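PDB 3TDV: gentamicin resistance protein from Enterococcus gallinarum, which probably confers gentamicin resistance as an aminoglycoside 2''-kinase that prefers GTP to ATP as phosphate donor. Local coordinates for residues A[138-143]-A[221-226]; A[200-205]-A[214-219]; A[3-8]-A[32-37]. All coordinates share one frame; numbering follows the deposited sequence.

Contact 1 of 3, residues A[138-143]-A[221-226]; sequences AGVPVT and DAAISD
The side chain of Thr143 points at 223-225 and splits its branches between the Ala223 methyl and the Ser225 hydroxyl. OG1 approaches the methyl of Ala223 to 3.5 Å (Thr143 OG1 to Ala223 CB), while CB, and more loosely CG2, pack on the hydroxyl of Ser225, with Thr143 CB 3.9 Å from Ser225 OG. The first torsion of Thr143 (chi1 -60°) sets OG1 beside its own backbone N and CG2 beside the carbonyl carbon, which divides the two branches between Ala223 and Ser225. Pro141 meets the same methyl through its ring, Pro141 CG standing 4.3 Å from Ala223 CB, and its CD rests near the carbonyl oxygen of Ala222. Between Pro141 and Thr143 the two chains are joined by a single beta bridge, Val142 with Ile224. Ile224 is gripped twice there: Ile224 N donates to Pro141 O at 2.8 Å, and Ile224 O accepts from Thr143 N at 2.7 Å, both bonds nearly straight at hydrogen. This short pairing ties the loop between helices 132-136 and 145-159 to the chain that follows the metal-binding Asp218 in the kinase-like phosphotransferase fold. Val142 starts off away from 221-226, yet its CG2 still comes within 4.3 Å of Ile224 CG1. Val140 CG1 also lies 4.3 Å from Ile224 CG1, so this methylene meets a methyl of each valine. Helix 132-136 covers the same apolar patch, Ile136 touching both Val142 and Ile224. On the other flank, beside the Pro141 ring, the carbonyl oxygen of Ala222 accepts from Lys58 of helix 50-66.

Contact 2 of 3, residues A[200-205]-A[214-219]; sequences DHFLTN and TGIIDF. With MG (magnesium ion), chain D; MG (magnesium ion), chain E; GDP (guanosine-5'-diphosphate), chain C.
Asp200 OD1, itself bonded to Ser198, and Asp218 CB sandwich the His201 ring, Asp218 CB lying 3.4 Å from the centroid of the His201 ring. His201 and Asp218 meet at a slant, their ring and carboxylate planes 87° apart. His201 NE2 binds one magnesium ion at 2.2 Å, and Asp218 OD2 binds the same ion at 2.1 Å. GDP O2A and O2B and two waters complete that site. Asp218 also grips the second magnesium ion with both carboxylate oxygens, so OD2 bridges the metals. His201 ND1 is held by the carbonyl of Asp196, fixing the ring's rotation. At the backbone, His201 O accepts from Ile217 N on an in-plane lone pair.

Phe202 then pairs with Ile216 in a non-hydrogen-bonded antiparallel position, the two side chains side by side on the face toward helix 110-129. Just beyond these strand ends come the magnesium ligands His201 and Asp218; Asp218, Phe219 and Gly220 match the metal-binding DFG motif of kinases. Leu203 turns to the nucleotide face, where it crosses Ile217 at about a right angle, Leu203 CD2 3.9 Å from Ile217 CG2, and Leu203 CD1 lies 3.9 Å from GDP N2. Leu203 O accepts from Thr214 N (2.7 Å) and Gly215 N (3.2 Å), since both residues face Leu203 in a classic beta bulge. Beyond it, Asn205 CB sits 3.4 Å from Thr214 OG1.

Contact 3 of 3, residues A[3-8]-A[32-37]; sequences QNKLHY and RNYAIL. With GDP (guanosine-5'-diphosphate), chain C.
Lys5 reaches from the first turn of helix 5-15 to Tyr34 on strand 33-38, joining the N-terminal helix to the antiparallel five-stranded sheet of the kinase-like N-terminal lobe. Its chain bends at chi2, chi3 and chi4 (chi3 125°), which brings the ammonium to the edge of the tyrosine ring, in its plane. There NZ donates to the phenol oxygen, Lys5 NZ to Tyr34 OH being 3.1 Å. The same hydroxyl is also hydrogen-bonded to Ser26 on the neighbouring strand 24-29, so the end of Tyr34 is held by both the helix and the sheet. Tyr8 extends its own ring from the helix to that of Tyr34; the two planes are only 10° apart, but they are slid so far that the centroids lie 5.8 Å from each other and the rings barely overlap. They touch at Tyr8 CE2 and Tyr34 CD2, 4.0 Å apart. Phe46 of strand 42-47 meets the Tyr8 ring too. Ile36, two residues along the strand, divides its branches between the same helix residues: CG1 sits between backbone N and carbonyl carbon (chi1 59°), sending Ile36 CD1 to 4.2 Å from Tyr8 CB, while Ile36 CG2 packs 3.7 Å from Lys5 CE. At the helix start, Asn4 is the N-cap, OD1 accepting from His7 N. Ala35, facing away from the helix, has its CB 3.7 Å from GDP O4', and just ahead of the strand Arg32 N donates to the beta-phosphate oxygen GDP O1B at 2.8 Å.

In the fold
Contacts 1 and 2 are buried, whereas contact 3 is only partly buried and lies farthest from the centre of the chain. Contacts 2 and 3 hold GDP from different elements: residues flanking the hairpin strands 202-204 and 213-216 supply the magnesium ligands, and the start of strand 33-38, with Arg32 just before it, approaches the beta-phosphate through its backbone. Contact 1 does not touch the nucleotide; its second segment follows that of contact 2 almost directly in sequence, although their centres are 20 Å apart. The chemistry differs accordingly: one beta bridge with small apolar side chains in contact 1, strand pairing and metal coordination in contact 2, and aromatic packing with a lysine-tyrosine bond in contact 3.

Contact 1 of 3, residues A[138-143]-A[221-226]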
loop_
_atom_site.group_PDB
_atom_site.type_symbol
_atom_site.label_atom_id
_atom_site.label_comp_id
_atom_site.label_asym_id
_atom_site.label_seq_id
_atom_site.Cartn_x
_atom_site.Cartn_y
_atom_site.Cartn_z
ATOM N N ALA A 138 11.354 9.453 12.988
ATOM C CA ALA A 138 10.235 8.727 13.584
ATOM C C ALA A 138 10.204 7.295 13.063
ATOM O O ALA A 138 9.158 6.631 13.089
ATOM C CB ALA A 138 8.917 9.429 13.287
ATOM N N GLY A 139 11.349 6.840 12.568
ATOM C CA GLY A 139 11.533 5.456 12.185
ATOM C C GLY A 139 11.048 5.059 10.805
ATOM O O GLY A 139 10.989 3.864 10.506
ATOM N N VAL A 140 10.709 6.020 9.948
ATOM C CA VAL A 140 10.358 5.660 8.570
ATOM C C VAL A 140 11.630 5.287 7.819
ATOM O O VAL A 140 12.580 6.085 7.778
ATOM C CB VAL A 140 9.662 6.802 7.812
ATOM C CG1 VAL A 140 9.276 6.336 6.401
ATOM C CG2 VAL A 140 8.433 7.260 8.563
ATOM N N PRO A 141 11.659 4.077 7.224
ATOM C CA PRO A 141 12.862 3.621 6.503
ATOM C C PRO A 141 13.119 4.390 5.198
ATOM O O PRO A 141 12.155 4.836 4.542
ATOM C CB PRO A 141 12.566 2.139 6.203
ATOM C CG PRO A 141 11.062 1.995 6.312
ATOM C CD PRO A 141 10.586 3.063 7.262
ATOM N N VAL A 142 14.393 4.548 4.828
ATOM C CA VAL A 142 14.756 5.143 3.536
ATOM C C VAL A 142 14.943 4.022 2.524
ATOM O O VAL A 142 15.769 3.134 2.728
ATOM C CB VAL A 142 16.077 5.932 3.627
ATOM C CG1 VAL A 142 16.417 6.603 2.273
ATOM C CG2 VAL A 142 15.997 6.952 4.746
ATOM N N THR A 143 14.186 4.045 1.436
ATOM C CA THR A 143 14.268 2.953 0.477
ATOM C C THR A 143 15.238 3.301 -0.644
ATOM O O THR A 143 14.988 4.235 -1.404
ATOM C CB THR A 143 12.871 2.597 -0.088
ATOM O OG1 THR A 143 12.027 2.205 1.001
ATOM C CG2 THR A 143 12.954 1.430 -1.084
ATOM N N ASP A 221 3.685 0.321 5.142
ATOM C CA ASP A 221 4.802 0.388 4.202
ATOM C C ASP A 221 5.318 1.798 4.030
ATOM O O ASP A 221 6.052 2.078 3.078
ATOM C CB ASP A 221 4.381 -0.161 2.836
ATOM C CG ASP A 221 4.314 -1.670 2.815
ATOM O OD1 ASP A 221 5.351 -2.327 3.095
ATOM O OD2 ASP A 221 3.218 -2.204 2.516
ATOM N N ALA A 222 4.924 2.705 4.918
ATOM C CA ALA A 222 5.379 4.088 4.761
ATOM C C ALA A 222 6.910 4.109 4.716
ATOM O O ALA A 222 7.559 3.477 5.529
ATOM C CB ALA A 222 4.845 4.986 5.880
ATOM N N ALA A 223 7.464 4.848 3.759
ATOM C CA ALA A 223 8.909 4.931 3.565
ATOM C C ALA A 223 9.310 6.230 2.851
ATOM O O ALA A 223 8.452 6.952 2.318
ATOM C CB ALA A 223 9.416 3.724 2.787
ATOM N N ILE A 224 10.611 6.520 2.861
ATOM C CA ILE A 224 11.188 7.557 2.011
ATOM C C ILE A 224 11.655 6.910 0.714
ATOM O O ILE A 224 12.546 6.044 0.725
ATOM C CB ILE A 224 12.406 8.246 2.677
ATOM C CG1 ILE A 224 12.082 8.609 4.135
ATOM C CG2 ILE A 224 12.797 9.502 1.887
ATOM C CD1 ILE A 224 11.114 9.772 4.276
ATOM N N SER A 225 11.067 7.332 -0.403
ATOM C CA SER A 225 11.373 6.726 -1.701
ATOM C C SER A 225 11.006 7.690 -2.841
ATOM O O SER A 225 10.902 8.910 -2.643
ATOM C CB SER A 225 10.596 5.407 -1.829
ATOM O OG SER A 225 11.054 4.590 -2.892
ATOM N N ASP A 226 10.801 7.138 -4.030
ATOM C CA ASP A 226 10.386 7.928 -5.201
ATOM C C ASP A 226 8.871 8.145 -5.102
ATOM O O ASP A 226 8.104 7.170 -5.103
ATOM C CB ASP A 226 10.730 7.144 -6.479
ATOM C CG ASP A 226 10.420 7.907 -7.774
ATOM O OD1 ASP A 226 9.687 8.925 -7.754
ATOM O OD2 ASP A 226 10.912 7.455 -8.831
#

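Contact 2 of 3, residues A[200-205]-A[214-219]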
loop_
_atom_site.group_PDB
_atom_site.type_symbol
_atom_site.label_atom_id
_atom_site.label_comp_id
_atom_site.label_asym_id
_atom_site.label_seq_id
_atom_site.Cartn_x
_atom_site.Cartn_y
_atom_site.Cartn_z
ATOM N N ASP A 200 -8.081 -0.980 -1.564
ATOM C CA ASP A 200 -8.552 -1.749 -0.411
ATOM C C ASP A 200 -8.183 -1.044 0.902
ATOM O O ASP A 200 -8.467 -1.553 1.978
ATOM C CB ASP A 200 -7.967 -3.143 -0.456
ATOM C CG ASP A 200 -6.481 -3.126 -0.717
ATOM O OD1 ASP A 200 -5.794 -2.246 -0.147
ATOM O OD2 ASP A 200 -5.998 -3.967 -1.515
ATOM N N HIS A 201 -7.524 0.112 0.796
ATOM C CA HIS A 201 -7.265 0.973 1.943
ATOM C C HIS A 201 -7.977 2.324 1.763
ATOM O O HIS A 201 -7.724 3.278 2.515
ATOM C CB HIS A 201 -5.750 1.184 2.178
ATOM C CG HIS A 201 -4.995 -0.080 2.448
ATOM N ND1 HIS A 201 -3.827 -0.407 1.785
ATOM C CD2 HIS A 201 -5.240 -1.109 3.299
ATOM C CE1 HIS A 201 -3.386 -1.570 2.224
ATOM N NE2 HIS A 201 -4.223 -2.028 3.149
ATOM N N PHE A 202 -8.860 2.421 0.766
ATOM C CA PHE A 202 -9.654 3.644 0.615
ATOM C C PHE A 202 -11.035 3.456 1.228
ATOM O O PHE A 202 -11.776 2.528 0.842
ATOM C CB PHE A 202 -9.773 4.085 -0.844
ATOM C CG PHE A 202 -8.448 4.243 -1.550
ATOM C CD1 PHE A 202 -7.267 4.374 -0.833
ATOM C CD2 PHE A 202 -8.392 4.259 -2.941
ATOM C CE1 PHE A 202 -6.053 4.516 -1.484
ATOM C CE2 PHE A 202 -7.180 4.390 -3.604
ATOM C CZ PHE A 202 -6.009 4.519 -2.875
ATOM N N LEU A 203 -11.350 4.324 2.199
ATOM C CA LEU A 203 -12.670 4.373 2.818
ATOM C C LEU A 203 -13.517 5.465 2.169
ATOM O O LEU A 203 -13.158 6.649 2.208
ATOM C CB LEU A 203 -12.541 4.624 4.314
ATOM C CG LEU A 203 -12.301 3.322 5.071
ATOM C CD1 LEU A 203 -13.305 2.265 4.582
ATOM C CD2 LEU A 203 -10.864 2.841 4.893
ATOM N N THR A 204 -14.642 5.073 1.571
ATOM C CA THR A 204 -15.427 5.993 0.736
ATOM C C THR A 204 -16.856 6.214 1.256
ATOM O O THR A 204 -17.352 5.449 2.092
ATOM C CB THR A 204 -15.484 5.495 -0.719
ATOM O OG1 THR A 204 -15.809 4.096 -0.734
ATOM C CG2 THR A 204 -14.138 5.689 -1.415
ATOM N N ASN A 205 -17.509 7.254 0.732
ATOM C CA ASN A 205 -18.838 7.673 1.173
ATOM C C ASN A 205 -19.608 8.428 0.083
ATOM O O ASN A 205 -19.255 9.556 -0.277
ATOM C CB ASN A 205 -18.720 8.571 2.401
ATOM C CG ASN A 205 -20.073 9.030 2.925
ATOM O OD1 ASN A 205 -21.131 8.483 2.555
ATOM N ND2 ASN A 205 -20.050 10.039 3.799
ATOM N N THR A 214 -13.322 9.316 2.579
ATOM C CA THR A 214 -13.419 9.529 4.017
ATOM C C THR A 214 -12.062 9.316 4.726
ATOM O O THR A 214 -11.677 10.079 5.637
ATOM C CB THR A 214 -14.440 8.555 4.636
ATOM O OG1 THR A 214 -15.573 8.413 3.764
ATOM C CG2 THR A 214 -14.884 9.063 6.006
ATOM N N GLY A 215 -11.340 8.271 4.325
ATOM C CA GLY A 215 -10.017 8.079 4.865
ATOM C C GLY A 215 -9.151 7.058 4.171
ATOM O O GLY A 215 -9.513 6.462 3.125
ATOM N N ILE A 216 -7.984 6.862 4.782
ATOM C CA ILE A 216 -6.981 5.940 4.290
ATOM C C ILE A 216 -6.308 5.224 5.469
ATOM O O ILE A 216 -5.976 5.841 6.498
ATOM C CB ILE A 216 -5.964 6.690 3.434
ATOM C CG1 ILE A 216 -6.670 7.231 2.181
ATOM C CG2 ILE A 216 -4.818 5.760 3.047
ATOM C CD1 ILE A 216 -5.830 8.178 1.382
ATOM N N ILE A 217 -6.118 3.917 5.305
ATOM C CA ILE A 217 -5.619 3.052 6.373
ATOM C C ILE A 217 -4.346 2.342 5.954
ATOM O O ILE A 217 -3.851 2.525 4.825
ATOM C CB ILE A 217 -6.642 1.965 6.730
ATOM C CG1 ILE A 217 -7.062 1.212 5.467
ATOM C CG2 ILE A 217 -7.867 2.571 7.442
ATOM C CD1 ILE A 217 -7.947 0.001 5.725
ATOM N N ASP A 218 -3.838 1.510 6.867
ATOM C CA ASP A 218 -2.658 0.702 6.608
ATOM C C ASP A 218 -1.456 1.508 6.139
ATOM O O ASP A 218 -1.117 1.482 4.950
ATOM C CB ASP A 218 -2.924 -0.409 5.572
ATOM C CG ASP A 218 -1.796 -1.459 5.572
ATOM O OD1 ASP A 218 -0.819 -1.248 6.336
ATOM O OD2 ASP A 218 -1.875 -2.483 4.852
ATOM N N PHE A 219 -0.781 2.185 7.066
ATOM C CA PHE A 219 0.440 2.912 6.707
ATOM C C PHE A 219 1.695 2.054 6.929
ATOM O O PHE A 219 2.800 2.596 7.041
ATOM C CB PHE A 219 0.542 4.229 7.496
ATOM C CG PHE A 219 -0.313 5.355 6.935
ATOM C CD1 PHE A 219 0.285 6.482 6.371
ATOM C CD2 PHE A 219 -1.700 5.287 6.986
ATOM C CE1 PHE A 219 -0.490 7.509 5.863
ATOM C CE2 PHE A 219 -2.469 6.303 6.486
ATOM C CZ PHE A 219 -1.873 7.420 5.920
HETATM MG MG MG D . -3.381 -3.787 4.215
HETATM MG MG MG E . 0.241 -3.152 6.068
HETATM P PB GDP C . -2.320 -5.451 6.552
HETATM O O1B GDP C . -1.794 -6.769 7.064
HETATM O O2B GDP C . -2.814 -5.699 5.137
HETATM O O3B GDP C . -1.224 -4.403 6.610
HETATM O O3A GDP C . -3.558 -5.003 7.503
HETATM P PA GDP C . -4.448 -3.679 7.257
HETATM O O1A GDP C . -3.979 -2.493 8.081
HETATM O O2A GDP C . -4.639 -3.286 5.810
HETATM O "O5'" GDP C . -5.875 -4.198 7.787
HETATM C "C5'" GDP C . -6.347 -5.390 7.151
HETATM C "C4'" GDP C . -7.777 -5.182 6.725
HETATM O "O4'" GDP C . -8.594 -4.840 7.856
HETATM C "C3'" GDP C . -7.963 -4.008 5.764
HETATM O "O3'" GDP C . -7.635 -4.359 4.411
HETATM C "C2'" GDP C . -9.425 -3.667 5.967
HETATM O "O2'" GDP C . -10.279 -4.573 5.255
HETATM C "C1'" GDP C . -9.625 -3.924 7.446
HETATM N N9 GDP C . -9.552 -2.628 8.183
HETATM C C8 GDP C . -8.534 -2.141 8.932
HETATM N N7 GDP C . -8.824 -0.908 9.440
HETATM C C5 GDP C . -10.054 -0.574 8.998
HETATM C C6 GDP C . -10.989 0.570 9.169
HETATM O O6 GDP C . -10.676 1.564 9.869
HETATM N N1 GDP C . -12.177 0.505 8.548
HETATM C C2 GDP C . -12.546 -0.564 7.800
HETATM N N2 GDP C . -13.766 -0.576 7.192
HETATM N N3 GDP C . -11.744 -1.647 7.616
HETATM C C4 GDP C . -10.517 -1.708 8.178
HETATM O O HOH W 1 -2.179 -4.206 2.535
HETATM O O HOH W 2 -4.722 -5.018 3.177
HETATM O O HOH W 3 0.888 -4.775 4.894
HETATM O O HOH W 4 0.824 -2.170 4.294
HETATM O O HOH W 5 1.371 -3.216 7.711
#

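Contact 3 of 3, residues A[3-8]-A[32-37]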
loop_
_atom_site.group_PDB
_atom_site.type_symbol
_atom_site.label_atom_id
_atom_site.label_comp_id
_atom_site.label_asym_id
_atom_site.label_seq_id
_atom_site.Cartn_x
_atom_site.Cartn_y
_atom_site.Cartn_z
ATOM N N GLN A 3 -4.285 -15.714 18.045
ATOM C CA GLN A 3 -4.755 -16.978 17.472
ATOM C C GLN A 3 -6.263 -16.947 17.127
ATOM O O GLN A 3 -6.668 -16.355 16.120
ATOM C CB GLN A 3 -4.423 -18.147 18.417
ATOM N N ASN A 4 -7.083 -17.587 17.961
ATOM C CA ASN A 4 -8.535 -17.581 17.779
ATOM C C ASN A 4 -9.186 -16.349 18.424
ATOM O O ASN A 4 -8.483 -15.430 18.870
ATOM C CB ASN A 4 -9.161 -18.885 18.295
ATOM C CG ASN A 4 -8.770 -19.198 19.739
ATOM O OD1 ASN A 4 -8.546 -18.292 20.548
ATOM N ND2 ASN A 4 -8.685 -20.489 20.066
ATOM N N LYS A 5 -10.514 -16.326 18.482
ATOM C CA LYS A 5 -11.227 -15.097 18.845
ATOM C C LYS A 5 -11.201 -14.755 20.324
ATOM O O LYS A 5 -10.965 -13.595 20.692
ATOM C CB LYS A 5 -12.671 -15.131 18.341
ATOM C CG LYS A 5 -12.809 -14.542 16.952
ATOM C CD LYS A 5 -12.103 -13.195 16.896
ATOM C CE LYS A 5 -11.082 -13.151 15.779
ATOM N NZ LYS A 5 -11.755 -13.105 14.452
ATOM N N LEU A 6 -11.458 -15.755 21.165
ATOM C CA LEU A 6 -11.379 -15.556 22.603
ATOM C C LEU A 6 -9.976 -15.081 22.966
ATOM O O LEU A 6 -9.790 -14.303 23.907
ATOM C CB LEU A 6 -11.713 -16.853 23.347
ATOM C CG LEU A 6 -11.614 -16.801 24.877
ATOM C CD1 LEU A 6 -12.311 -15.554 25.410
ATOM C CD2 LEU A 6 -12.195 -18.055 25.511
ATOM N N HIS A 7 -8.992 -15.530 22.195
ATOM C CA HIS A 7 -7.608 -15.200 22.498
ATOM C C HIS A 7 -7.267 -13.719 22.283
ATOM O O HIS A 7 -6.525 -13.132 23.078
ATOM C CB HIS A 7 -6.640 -16.080 21.711
ATOM C CG HIS A 7 -5.214 -15.662 21.860
ATOM N ND1 HIS A 7 -4.382 -15.448 20.783
ATOM C CD2 HIS A 7 -4.482 -15.379 22.966
ATOM C CE1 HIS A 7 -3.192 -15.074 21.221
ATOM N NE2 HIS A 7 -3.227 -15.018 22.541
ATOM N N TYR A 8 -7.786 -13.114 21.219
ATOM C CA TYR A 8 -7.581 -11.681 21.015
ATOM C C TYR A 8 -8.435 -10.912 22.002
ATOM O O TYR A 8 -7.992 -9.945 22.628
ATOM C CB TYR A 8 -7.976 -11.267 19.595
ATOM C CG TYR A 8 -7.020 -11.744 18.521
ATOM C CD1 TYR A 8 -5.697 -11.335 18.512
ATOM C CD2 TYR A 8 -7.455 -12.587 17.503
ATOM C CE1 TYR A 8 -4.817 -11.774 17.520
ATOM C CE2 TYR A 8 -6.598 -13.016 16.516
ATOM C CZ TYR A 8 -5.278 -12.609 16.528
ATOM O OH TYR A 8 -4.420 -13.043 15.538
ATOM N N ARG A 32 0.325 -8.565 6.855
ATOM C CA ARG A 32 1.007 -8.127 8.067
ATOM C C ARG A 32 0.110 -8.154 9.298
ATOM O O ARG A 32 0.600 -8.329 10.420
ATOM C CB ARG A 32 1.598 -6.728 7.878
ATOM C CG ARG A 32 2.513 -6.614 6.677
ATOM C CD ARG A 32 3.875 -7.256 6.967
ATOM N NE ARG A 32 4.827 -7.028 5.882
ATOM C CZ ARG A 32 5.014 -7.862 4.859
ATOM N NH1 ARG A 32 4.321 -8.994 4.780
ATOM N NH2 ARG A 32 5.901 -7.563 3.920
ATOM N N ASN A 33 -1.194 -7.988 9.103
ATOM C CA ASN A 33 -2.085 -7.797 10.245
ATOM C C ASN A 33 -3.426 -8.504 10.184
ATOM O O ASN A 33 -3.912 -8.875 9.117
ATOM C CB ASN A 33 -2.314 -6.311 10.492
ATOM C CG ASN A 33 -1.041 -5.583 10.859
ATOM O OD1 ASN A 33 -0.761 -5.359 12.035
ATOM N ND2 ASN A 33 -0.267 -5.193 9.848
ATOM N N TYR A 34 -4.004 -8.685 11.367
ATOM C CA TYR A 34 -5.363 -9.196 11.530
ATOM C C TYR A 34 -6.161 -8.215 12.371
ATOM O O TYR A 34 -5.770 -7.886 13.504
ATOM C CB TYR A 34 -5.358 -10.528 12.253
ATOM C CG TYR A 34 -6.671 -11.254 12.145
ATOM C CD1 TYR A 34 -6.944 -12.058 11.049
ATOM C CD2 TYR A 34 -7.630 -11.148 13.139
ATOM C CE1 TYR A 34 -8.131 -12.737 10.937
ATOM C CE2 TYR A 34 -8.834 -11.824 13.038
ATOM C CZ TYR A 34 -9.077 -12.616 11.927
ATOM O OH TYR A 34 -10.266 -13.306 11.793
ATOM N N ALA A 35 -7.292 -7.782 11.829
ATOM C CA ALA A 35 -8.062 -6.719 12.440
ATOM C C ALA A 35 -9.442 -7.236 12.848
ATOM O O ALA A 35 -10.116 -7.928 12.078
ATOM C CB ALA A 35 -8.181 -5.551 11.476
ATOM N N ILE A 36 -9.845 -6.921 14.074
ATOM C CA ILE A 36 -11.209 -7.197 14.503
ATOM C C ILE A 36 -11.922 -5.894 14.802
ATOM O O ILE A 36 -11.302 -4.822 14.898
ATOM C CB ILE A 36 -11.281 -8.107 15.758
ATOM C CG1 ILE A 36 -10.537 -7.459 16.929
ATOM C CG2 ILE A 36 -10.763 -9.488 15.439
ATOM C CD1 ILE A 36 -10.611 -8.232 18.220
ATOM N N LEU A 37 -13.236 -5.994 14.947
ATOM C CA LEU A 37 -14.079 -4.829 15.160
ATOM C C LEU A 37 -14.837 -5.072 16.452
ATOM O O LEU A 37 -15.558 -6.079 16.572
ATOM C CB LEU A 37 -15.064 -4.671 13.999
ATOM C CG LEU A 37 -15.898 -3.397 14.079
ATOM C CD1 LEU A 37 -14.957 -2.204 14.095
ATOM C CD2 LEU A 37 -16.920 -3.297 12.927
HETATM P PB GDP C . -2.320 -5.451 6.552
HETATM O O1B GDP C . -1.794 -6.769 7.064
HETATM O O2B GDP C . -2.814 -5.699 5.137
HETATM O O3B GDP C . -1.224 -4.403 6.610
HETATM O O3A GDP C . -3.558 -5.003 7.503
HETATM P PA GDP C . -4.448 -3.679 7.257
HETATM O O1A GDP C . -3.979 -2.493 8.081
HETATM O O2A GDP C . -4.639 -3.286 5.810
HETATM O "O5'" GDP C . -5.875 -4.198 7.787
HETATM C "C5'" GDP C . -6.347 -5.390 7.151
HETATM C "C4'" GDP C . -7.777 -5.182 6.725
HETATM O "O4'" GDP C . -8.594 -4.840 7.856
HETATM C "C3'" GDP C . -7.963 -4.008 5.764
HETATM O "O3'" GDP C . -7.635 -4.359 4.411
HETATM C "C2'" GDP C . -9.425 -3.667 5.967
HETATM O "O2'" GDP C . -10.279 -4.573 5.255
HETATM C "C1'" GDP C . -9.625 -3.924 7.446
HETATM N N9 GDP C . -9.552 -2.628 8.183
HETATM C C8 GDP C . -8.534 -2.141 8.932
HETATM N N7 GDP C . -8.824 -0.908 9.440
HETATM C C5 GDP C . -10.054 -0.574 8.998
HETATM C C6 GDP C . -10.989 0.570 9.169
HETATM O O6 GDP C . -10.676 1.564 9.869
HETATM N N1 GDP C . -12.177 0.505 8.548
HETATM C C2 GDP C . -12.546 -0.564 7.800
HETATM N N2 GDP C . -13.766 -0.576 7.192
HETATM N N3 GDP C . -11.744 -1.647 7.616
HETATM C C4 GDP C . -10.517 -1.708 8.178
#